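Local coordinates for protein genome packaging NTPase B204 (Sulfolobus turreted icosahedral virus 2, PDB 4KFU) that probably hydrolyses ATP to power packaging of viral DNA into the capsid, as a P-loop NTPase of the FtsK-HerA superfamily, at residues F109-K114 with L165-K170; Y171-A176 with L189-N194. All blocks are in the same frame, centred on the assembly; numbering follows the deposited sequence.

Interaction 1. Residues F109-K114 with L165-K170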
loop_
_atom_site.group_PDB
_atom_site.type_symbol
_atom_site.label_atom_id
_atom_site.label_comp_id
_atom_site.label_asym_id
_atom_site.label_seq_id
_atom_site.Cartn_x
_atom_site.Cartn_y
_atom_site.Cartn_z
ATOM N N PHE A 109 8.937 5.207 1.835
ATOM C CA PHE A 109 9.177 4.299 2.962
ATOM C C PHE A 109 10.421 3.435 2.732
ATOM O O PHE A 109 10.483 2.273 3.154
ATOM C CB PHE A 109 7.967 3.389 3.164
ATOM C CG PHE A 109 6.708 4.109 3.587
ATOM C CD1 PHE A 109 5.903 4.750 2.649
ATOM C CD2 PHE A 109 6.296 4.091 4.916
ATOM C CE1 PHE A 109 4.734 5.380 3.028
ATOM C CE2 PHE A 109 5.126 4.727 5.305
ATOM C CZ PHE A 109 4.343 5.374 4.361
ATOM N N LYS A 110 11.412 4.003 2.056
ATOM C CA LYS A 110 12.575 3.237 1.628
ATOM C C LYS A 110 13.388 2.695 2.809
ATOM O O LYS A 110 13.529 3.357 3.831
ATOM C CB LYS A 110 13.465 4.116 0.735
ATOM C CG LYS A 110 14.302 3.324 -0.239
ATOM C CD LYS A 110 15.445 4.149 -0.824
ATOM C CE LYS A 110 16.410 3.235 -1.590
ATOM N NZ LYS A 110 17.557 3.965 -2.213
ATOM N N TYR A 111 13.900 1.478 2.679
ATOM C CA TYR A 111 14.873 0.954 3.640
ATOM C C TYR A 111 15.991 1.983 3.869
ATOM O O TYR A 111 16.551 2.534 2.909
ATOM C CB TYR A 111 15.469 -0.354 3.115
ATOM C CG TYR A 111 16.455 -1.039 4.049
ATOM C CD1 TYR A 111 16.241 -1.069 5.426
ATOM C CD2 TYR A 111 17.590 -1.671 3.547
ATOM C CE1 TYR A 111 17.135 -1.694 6.272
ATOM C CE2 TYR A 111 18.494 -2.314 4.392
ATOM C CZ TYR A 111 18.259 -2.319 5.753
ATOM O OH TYR A 111 19.147 -2.948 6.601
ATOM N N LYS A 112 16.265 2.266 5.142
ATOM C CA LYS A 112 17.363 3.148 5.549
ATOM C C LYS A 112 17.121 4.633 5.268
ATOM O O LYS A 112 18.039 5.449 5.390
ATOM C CB LYS A 112 18.705 2.682 4.953
ATOM C CG LYS A 112 19.106 1.272 5.375
ATOM C CD LYS A 112 20.391 0.816 4.698
ATOM C CE LYS A 112 20.254 0.865 3.177
ATOM N NZ LYS A 112 21.160 -0.107 2.490
ATOM N N GLN A 113 15.893 4.994 4.909
ATOM C CA GLN A 113 15.571 6.407 4.721
ATOM C C GLN A 113 15.184 7.070 6.043
ATOM O O GLN A 113 15.015 6.390 7.071
ATOM C CB GLN A 113 14.456 6.584 3.690
ATOM C CG GLN A 113 13.053 6.453 4.261
ATOM N N LYS A 114 15.050 8.395 6.007
ATOM C CA LYS A 114 14.723 9.178 7.194
ATOM C C LYS A 114 13.246 9.070 7.557
ATOM O O LYS A 114 12.368 9.250 6.704
ATOM C CB LYS A 114 15.092 10.656 6.986
ATOM N N LEU A 165 13.860 -14.027 1.280
ATOM C CA LEU A 165 13.410 -15.071 2.199
ATOM C C LEU A 165 13.903 -14.801 3.625
ATOM O O LEU A 165 13.193 -15.051 4.599
ATOM C CB LEU A 165 13.889 -16.448 1.709
ATOM C CG LEU A 165 13.328 -16.881 0.353
ATOM C CD1 LEU A 165 13.873 -18.249 -0.086
ATOM C CD2 LEU A 165 11.800 -16.886 0.422
ATOM N N ARG A 166 15.117 -14.282 3.739
ATOM C CA ARG A 166 15.697 -13.963 5.047
ATOM C C ARG A 166 14.958 -12.807 5.717
ATOM O O ARG A 166 14.753 -12.807 6.936
ATOM C CB ARG A 166 17.179 -13.609 4.898
ATOM C CG ARG A 166 17.873 -13.313 6.215
ATOM C CD ARG A 166 19.337 -12.895 6.021
ATOM N NE ARG A 166 19.480 -11.726 5.150
ATOM C CZ ARG A 166 19.308 -10.467 5.550
ATOM N NH1 ARG A 166 18.973 -10.205 6.810
ATOM N NH2 ARG A 166 19.467 -9.468 4.691
ATOM N N TRP A 167 14.581 -11.808 4.923
ATOM C CA TRP A 167 13.822 -10.668 5.435
ATOM C C TRP A 167 12.448 -11.124 5.886
ATOM O O TRP A 167 11.950 -10.712 6.937
ATOM C CB TRP A 167 13.646 -9.621 4.330
ATOM C CG TRP A 167 14.666 -8.569 4.330
ATOM C CD1 TRP A 167 16.005 -8.718 4.119
ATOM C CD2 TRP A 167 14.446 -7.169 4.547
ATOM N NE1 TRP A 167 16.630 -7.497 4.187
ATOM C CE2 TRP A 167 15.690 -6.529 4.449
ATOM C CE3 TRP A 167 13.303 -6.398 4.796
ATOM C CZ2 TRP A 167 15.840 -5.148 4.601
ATOM C CZ3 TRP A 167 13.449 -5.035 4.954
ATOM C CH2 TRP A 167 14.709 -4.422 4.854
ATOM N N ILE A 168 11.814 -11.940 5.058
ATOM C CA ILE A 168 10.499 -12.450 5.387
ATOM C C ILE A 168 10.560 -13.231 6.708
ATOM O O ILE A 168 9.726 -13.027 7.597
ATOM C CB ILE A 168 9.938 -13.330 4.233
ATOM C CG1 ILE A 168 9.694 -12.468 2.978
ATOM C CG2 ILE A 168 8.639 -14.004 4.640
ATOM C CD1 ILE A 168 9.312 -13.305 1.735
ATOM N N SER A 169 11.557 -14.103 6.845
ATOM C CA SER A 169 11.706 -14.903 8.061
ATOM C C SER A 169 11.889 -14.012 9.280
ATOM O O SER A 169 11.313 -14.257 10.341
ATOM C CB SER A 169 12.929 -15.820 7.950
ATOM O OG SER A 169 12.792 -16.717 6.873
ATOM N N LYS A 170 12.698 -12.976 9.121
ATOM C CA LYS A 170 13.108 -12.138 10.249
ATOM C C LYS A 170 12.050 -11.119 10.686
ATOM O O LYS A 170 11.935 -10.813 11.887
ATOM C CB LYS A 170 14.442 -11.446 9.903
ATOM C CG LYS A 170 15.036 -10.534 10.993
ATOM C CD LYS A 170 16.454 -10.110 10.598
ATOM C CE LYS A 170 17.038 -9.028 11.525
ATOM N NZ LYS A 170 17.286 -9.533 12.908
#
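With chi1 at -177°, Tyr111 swings its CG anti to the backbone N, and the phenol ring faces helix 162-171; Trp167, whose chi1 of -94° departs from the usual staggered value near -60°, sends its indole out from that helix to meet it. The result is a T-shaped aromatic pair. The benzo end of the indole points into one face of the tyrosine ring, with CZ2 of Trp167 over the ring centre and CH2 of Trp167 3.7 Å from CD1 of Tyr111. The planes are turned by 87°, and the centroids of the tyrosine ring and the indole six-membered ring lie 5.0 Å apart. On the other face of the tyrosine ring rests CG of Lys112, so the ring is sandwiched between an aliphatic chain and an aromatic edge. Tyr111 and Lys112 are the central residues of a type II turn, closed by the bond from Gln113 N to Lys110 O. The two side chains together span the 11.8 Å between CA of Tyr111 and CA of Trp167. Pro145, at the start of helix 145-150, touches both Tyr111 and Trp167, joining the loop between strand 98-102 and helix 117-124 to helix 162-171.

Interaction 2. Residues Y171-A176 with L189-N194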
loop_
_atom_site.group_PDB
_atom_site.type_symbol
_atom_site.label_atom_id
_atom_site.label_comp_id
_atom_site.label_asym_id
_atom_site.label_seq_id
_atom_site.Cartn_x
_atom_site.Cartn_y
_atom_site.Cartn_z
ATOM N N TYR A 171 11.272 -10.600 9.737
ATOM C CA TYR A 171 10.405 -9.454 10.047
ATOM C C TYR A 171 8.930 -9.742 9.879
ATOM O O TYR A 171 8.090 -8.913 10.230
ATOM C CB TYR A 171 10.743 -8.248 9.162
ATOM C CG TYR A 171 12.142 -7.742 9.310
ATOM C CD1 TYR A 171 12.599 -7.238 10.524
ATOM C CD2 TYR A 171 13.011 -7.751 8.231
ATOM C CE1 TYR A 171 13.900 -6.761 10.654
ATOM C CE2 TYR A 171 14.302 -7.272 8.347
ATOM C CZ TYR A 171 14.735 -6.775 9.558
ATOM O OH TYR A 171 16.016 -6.323 9.654
ATOM N N ILE A 172 8.613 -10.888 9.297
ATOM C CA ILE A 172 7.230 -11.223 9.000
ATOM C C ILE A 172 6.897 -12.585 9.618
ATOM O O ILE A 172 6.246 -12.652 10.660
ATOM C CB ILE A 172 6.958 -11.254 7.478
ATOM C CG1 ILE A 172 7.258 -9.887 6.847
ATOM C CG2 ILE A 172 5.510 -11.655 7.201
ATOM C CD1 ILE A 172 7.104 -9.894 5.320
ATOM N N SER A 173 7.344 -13.668 8.978
ATOM C CA SER A 173 7.087 -15.011 9.488
ATOM C C SER A 173 7.917 -16.065 8.755
ATOM O O SER A 173 7.971 -16.087 7.523
ATOM C CB SER A 173 5.602 -15.344 9.359
ATOM O OG SER A 173 5.381 -16.728 9.581
ATOM N N ALA A 174 8.559 -16.954 9.508
ATOM C CA ALA A 174 9.342 -18.030 8.901
ATOM C C ALA A 174 8.465 -19.033 8.146
ATOM O O ALA A 174 8.911 -19.659 7.172
ATOM C CB ALA A 174 10.192 -18.738 9.968
ATOM N N GLU A 175 7.221 -19.187 8.592
ATOM C CA GLU A 175 6.245 -20.013 7.874
ATOM C C GLU A 175 5.886 -19.381 6.515
ATOM O O GLU A 175 5.701 -20.083 5.524
ATOM C CB GLU A 175 4.981 -20.194 8.726
ATOM C CG GLU A 175 3.935 -21.166 8.144
ATOM C CD GLU A 175 2.611 -21.167 8.929
ATOM O OE1 GLU A 175 2.579 -20.652 10.073
ATOM O OE2 GLU A 175 1.599 -21.683 8.402
ATOM N N ALA A 176 5.780 -18.053 6.482
ATOM C CA ALA A 176 5.554 -17.321 5.232
ATOM C C ALA A 176 6.738 -17.491 4.288
ATOM O O ALA A 176 6.567 -17.653 3.075
ATOM C CB ALA A 176 5.329 -15.828 5.533
ATOM N N LEU A 189 0.040 -15.171 -0.947
ATOM C CA LEU A 189 -0.052 -15.514 0.463
ATOM C C LEU A 189 -0.507 -14.290 1.269
ATOM O O LEU A 189 -0.019 -13.182 1.071
ATOM C CB LEU A 189 1.325 -15.999 0.943
ATOM C CG LEU A 189 1.576 -16.458 2.367
ATOM C CD1 LEU A 189 2.712 -17.458 2.342
ATOM C CD2 LEU A 189 1.939 -15.302 3.280
ATOM N N ILE A 190 -1.447 -14.502 2.176
ATOM C CA ILE A 190 -1.925 -13.436 3.039
ATOM C C ILE A 190 -1.548 -13.761 4.474
ATOM O O ILE A 190 -2.053 -14.729 5.038
ATOM C CB ILE A 190 -3.454 -13.320 2.971
ATOM C CG1 ILE A 190 -3.908 -13.081 1.531
ATOM C CG2 ILE A 190 -3.946 -12.219 3.904
ATOM C CD1 ILE A 190 -5.402 -13.291 1.330
ATOM N N TYR A 191 -0.653 -12.958 5.046
ATOM C CA TYR A 191 -0.268 -13.087 6.445
ATOM C C TYR A 191 -0.974 -12.040 7.286
ATOM O O TYR A 191 -0.840 -10.834 7.041
ATOM C CB TYR A 191 1.245 -12.923 6.612
ATOM C CG TYR A 191 1.729 -13.096 8.035
ATOM C CD1 TYR A 191 1.689 -14.338 8.663
ATOM C CD2 TYR A 191 2.239 -12.024 8.745
ATOM C CE1 TYR A 191 2.141 -14.497 9.977
ATOM C CE2 TYR A 191 2.691 -12.169 10.049
ATOM C CZ TYR A 191 2.640 -13.408 10.658
ATOM O OH TYR A 191 3.091 -13.549 11.955
ATOM N N ASP A 192 -1.722 -12.514 8.276
ATOM C CA ASP A 192 -2.346 -11.647 9.258
ATOM C C ASP A 192 -1.340 -11.428 10.371
ATOM O O ASP A 192 -0.989 -12.354 11.100
ATOM C CB ASP A 192 -3.633 -12.283 9.785
ATOM C CG ASP A 192 -4.450 -11.332 10.642
ATOM O OD1 ASP A 192 -3.871 -10.637 11.512
ATOM O OD2 ASP A 192 -5.680 -11.287 10.436
ATOM N N VAL A 193 -0.854 -10.200 10.482
ATOM C CA VAL A 193 0.193 -9.884 11.436
ATOM C C VAL A 193 -0.309 -10.045 12.871
ATOM O O VAL A 193 0.443 -10.417 13.769
ATOM C CB VAL A 193 0.696 -8.445 11.222
ATOM C CG1 VAL A 193 1.761 -8.067 12.250
ATOM C CG2 VAL A 193 1.237 -8.279 9.808
ATOM N N ASN A 194 -1.588 -9.763 13.083
ATOM C CA ASN A 194 -2.125 -9.721 14.439
ATOM C C ASN A 194 -2.416 -11.122 14.974
ATOM O O ASN A 194 -2.096 -11.440 16.122
ATOM C CB ASN A 194 -3.365 -8.825 14.490
ATOM C CG ASN A 194 -3.033 -7.355 14.234
ATOM O OD1 ASN A 194 -2.117 -6.802 14.847
ATOM N ND2 ASN A 194 -3.765 -6.727 13.315
#
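Ser173 OG accepts two backbone amides at the start of helix 174-179, Glu175 N at 3.2 Å and Ala176 N at 3.4 Å. Both bonds are weak: the nearer is bent, whereas the longer is straighter, at 161°. Together they make Ser173 the N-cap, and the same side chain also serves the contact with the strand. With chi1 at 168°, OG stands anti to the backbone N and turned to these amides; CB, placed by the backbone, lies over one face of the Tyr191 ring. This CH-pi approach places CB of Ser173 4.0 Å from the centroid of the Tyr191 ring, 27° off the normal and displaced toward CE1.

Across the ring from CE1, the branch methyl CG2 of Ile172 meets CD2 of Tyr191 at 3.6 Å, coming in obliquely as the two side chains run past each other in opposite directions. The tyrosine therefore reaches the bend between two helices. Two residues earlier on the strand, Leu189 points the same way: its CD2 lies 4.1 Å from CB of Ala176, and its CD1 lies against the backbone of Ala176. At the last residue of the strand, Asp192 OD1 accepts from Asn194 N at 2.9 Å, forming an Asx turn, and also from Ser195 N, in the connection that leads to strand 197-201.

Strand alternation explains the pattern, since Leu189 and Tyr191 project from one side and meet successive parts of 171-176. Ile198 of strand 197-201 touches both side chains, and Met156 and Ile154 of strand 153-156 join the apolar layer. The arrangement is that of a capped helix packed on a beta sheet, here on the antiparallel edge added to the parallel core of a P-loop NTPase.

Interactions 1 and 2 follow one another along the chain, with centres 14 Å apart. Helix 162-171 carries half of interaction 1; past its end the chain bends into helix 174-179, whose N-cap residue, the residue before it and first turn supply half of interaction 2. The two meet at this bend, where Ile168 O probably accepts a hydrogen bond from Ser173 N and CG2 of Ile168 packs against CB of Ala176. Trp167 also stacks edge-to-face with Tyr171. The first helix thus meets the loop following strand 98-102 of the parallel core, and the second, with the turn before it, meets antiparallel strand 188-192, so that the pair bridges core and edge of one nucleotide-binding domain.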